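Local coordinates for protein BexL (Amycolatopsis orientalis, PDB 4XRW) that probably catalyses cyclisation and aromatisation of a poly-beta-ketone chain as a di-domain aromatase/cyclase in the biosynthesis of the polyketide BE-7585A, at residues E36-R39 / L40-V44. Numbering follows the deposited sequence.
Sequences EVYR and LVAEV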
ATOM      1  N   GLU A  36      -6.926  18.470  -4.280  1.00 35.70           N
ATOM      2  CA  GLU A  36      -5.882  17.502  -4.039  1.00 37.50           C
ATOM      3  C   GLU A  36      -6.399  16.297  -3.253  1.00 36.11           C
ATOM      4  O   GLU A  36      -6.035  15.156  -3.570  1.00 32.20           O
ATOM      5  CB  GLU A  36      -4.707  18.156  -3.305  1.00 36.83           C
ATOM      6  CG  GLU A  36      -3.517  17.215  -3.025  1.00 43.10           C
ATOM      7  CD  GLU A  36      -2.906  16.565  -4.289  1.00 53.84           C
ATOM      8  OE1 GLU A  36      -3.363  16.845  -5.426  1.00 53.93           O
ATOM      9  OE2 GLU A  36      -1.956  15.759  -4.140  1.00 52.10           O
ATOM     10  N   VAL A  37      -7.250  16.533  -2.253  1.00 29.40           N
ATOM     11  CA  VAL A  37      -7.818  15.419  -1.506  1.00 27.53           C
ATOM     12  C   VAL A  37      -8.660  14.575  -2.452  1.00 27.92           C
ATOM     13  O   VAL A  37      -8.563  13.348  -2.437  1.00 28.53           O
ATOM     14  CB  VAL A  37      -8.670  15.891  -0.324  1.00 26.98           C
ATOM     15  CG1 VAL A  37      -9.360  14.728   0.370  1.00 30.81           C
ATOM     16  CG2 VAL A  37      -7.789  16.654   0.674  1.00 35.53           C
ATOM     17  N   TYR A  38      -9.482  15.236  -3.264  1.00 27.07           N
ATOM     18  CA  TYR A  38     -10.288  14.542  -4.267  1.00 29.79           C
ATOM     19  C   TYR A  38      -9.404  13.691  -5.144  1.00 28.25           C
ATOM     20  O   TYR A  38      -9.698  12.509  -5.379  1.00 27.19           O
ATOM     21  CB  TYR A  38     -11.077  15.509  -5.154  1.00 31.14           C
ATOM     22  CG  TYR A  38     -11.791  14.779  -6.283  1.00 26.11           C
ATOM     23  CD1 TYR A  38     -13.042  14.212  -6.085  1.00 26.80           C
ATOM     24  CD2 TYR A  38     -11.194  14.617  -7.518  1.00 26.56           C
ATOM     25  CE1 TYR A  38     -13.687  13.518  -7.099  1.00 29.50           C
ATOM     26  CE2 TYR A  38     -11.834  13.940  -8.532  1.00 28.14           C
ATOM     27  CZ  TYR A  38     -13.075  13.398  -8.317  1.00 25.27           C
ATOM     28  OH  TYR A  38     -13.703  12.715  -9.339  1.00 30.54           O
ATOM     29  N   ARG A  39      -8.326  14.283  -5.640  1.00 26.60           N
ATOM     30  CA  ARG A  39      -7.409  13.582  -6.537  1.00 33.01           C
ATOM     31  C   ARG A  39      -6.812  12.341  -5.888  1.00 29.96           C
ATOM     32  O   ARG A  39      -6.625  11.330  -6.554  1.00 27.62           O
ATOM     33  CB  ARG A  39      -6.284  14.514  -6.999  1.00 30.75           C
ATOM     34  CG  ARG A  39      -5.344  13.879  -8.011  1.00 39.76           C
ATOM     35  CD  ARG A  39      -4.125  14.749  -8.294  1.00 44.73           C
ATOM     36  NE  ARG A  39      -3.097  14.647  -7.252  1.00 43.88           N
ATOM     37  CZ  ARG A  39      -2.242  13.627  -7.127  1.00 50.83           C
ATOM     38  NH1 ARG A  39      -2.294  12.578  -7.959  1.00 46.44           N
ATOM     39  NH2 ARG A  39      -1.346  13.639  -6.149  1.00 49.53           N
ATOM     40  N   LEU A  40      -6.509  12.408  -4.594  1.00 28.42           N
ATOM     41  CA  LEU A  40      -5.845  11.278  -3.926  1.00 27.16           C
ATOM     42  C   LEU A  40      -6.784  10.090  -3.730  1.00 23.73           C
ATOM     43  O   LEU A  40      -6.358   8.921  -3.753  1.00 27.40           O
ATOM     44  CB  LEU A  40      -5.255  11.725  -2.585  1.00 26.50           C
ATOM     45  CG  LEU A  40      -4.048  12.685  -2.675  1.00 29.22           C
ATOM     46  CD1 LEU A  40      -3.825  13.397  -1.354  1.00 33.36           C
ATOM     47  CD2 LEU A  40      -2.779  11.942  -3.060  1.00 29.18           C
ATOM     48  N   VAL A  41      -8.069  10.372  -3.566  1.00 26.02           N
ATOM     49  CA  VAL A  41      -9.046   9.306  -3.440  1.00 21.99           C
ATOM     50  C   VAL A  41      -9.509   8.849  -4.815  1.00 23.89           C
ATOM     51  O   VAL A  41      -9.820   7.669  -5.022  1.00 22.59           O
ATOM     52  CB  VAL A  41     -10.231   9.754  -2.590  1.00 22.61           C
ATOM     53  CG1 VAL A  41     -11.250   8.616  -2.412  1.00 25.33           C
ATOM     54  CG2 VAL A  41      -9.730  10.264  -1.216  1.00 27.74           C
ATOM     55  N   ALA A  42      -9.548   9.761  -5.773  1.00 24.43           N
ATOM     56  CA  ALA A  42     -10.034   9.391  -7.104  1.00 21.81           C
ATOM     57  C   ALA A  42      -8.999   8.548  -7.858  1.00 23.32           C
ATOM     58  O   ALA A  42      -9.357   7.574  -8.549  1.00 26.24           O
ATOM     59  CB  ALA A  42     -10.392  10.634  -7.900  1.00 30.60           C
ATOM     60  N   GLU A  43      -7.728   8.906  -7.718  1.00 23.29           N
ATOM     61  CA  GLU A  43      -6.641   8.216  -8.419  1.00 24.48           C
ATOM     62  C   GLU A  43      -6.027   7.110  -7.528  1.00 24.99           C
ATOM     63  O   GLU A  43      -5.272   7.386  -6.599  1.00 22.15           O
ATOM     64  CB  GLU A  43      -5.595   9.229  -8.863  1.00 27.49           C
ATOM     65  CG  GLU A  43      -6.193  10.281  -9.831  1.00 35.94           C
ATOM     66  CD  GLU A  43      -5.154  11.245 -10.418  1.00 47.91           C
ATOM     67  OE1 GLU A  43      -3.941  11.098 -10.134  1.00 45.85           O
ATOM     68  OE2 GLU A  43      -5.569  12.157 -11.172  1.00 55.96           O
ATOM     69  N   VAL A  44      -6.402   5.866  -7.811  1.00 22.81           N
ATOM     70  CA  VAL A  44      -6.212   4.762  -6.855  1.00 20.55           C
ATOM     71  C   VAL A  44      -4.772   4.342  -6.670  1.00 21.03           C
ATOM     72  O   VAL A  44      -4.452   3.605  -5.746  1.00 19.70           O
ATOM     73  CB  VAL A  44      -7.044   3.526  -7.277  1.00 22.00           C
ATOM     74  CG1 VAL A  44      -8.510   3.929  -7.444  1.00 24.80           C
ATOM     75  CG2 VAL A  44      -6.518   2.908  -8.542  1.00 22.64           C
TER
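Tyr38 O accepts two amides of the following turn: Ala42 N at 2.8 Å, nearly in line with the carbonyl bond, and Val41 N in a weak, more bent bond. Beside it, NH1 of Arg39 forms a salt bridge to OE1 of Glu43 at 3.1 Å; the oxygen lies near the guanidinium plane, yet the nitrogen reaches it from above the carboxylate, and the two flat groups stand 74° apart. On the preceding turn Glu36 is held in a side-on, two-point grip, with Arg39 NE to Glu36 OE1 at 2.9 Å and Arg39 NH2 to Glu36 OE2 at 3.0 Å, both oxygens met on the syn side, somewhat out of the carboxylate plane. The Arg39 chain runs out extended through chi1 and chi2 and bends at chi3 (79°), bringing its nitrogens to both acids. This network lies along helix 34-42 of the first helix-grip domain; another flank of the helix packs on the antiparallel sheet, where the methyl of Ala42 sits over one face of the Tyr38 ring, a CH-pi contact with CB 4.0 Å from the ring centroid, and Leu88 and Ile95 adjoin both residues. Glu43 N, where helical geometry ends, still donates a hydrogen bond to Arg39 O at 2.9 Å.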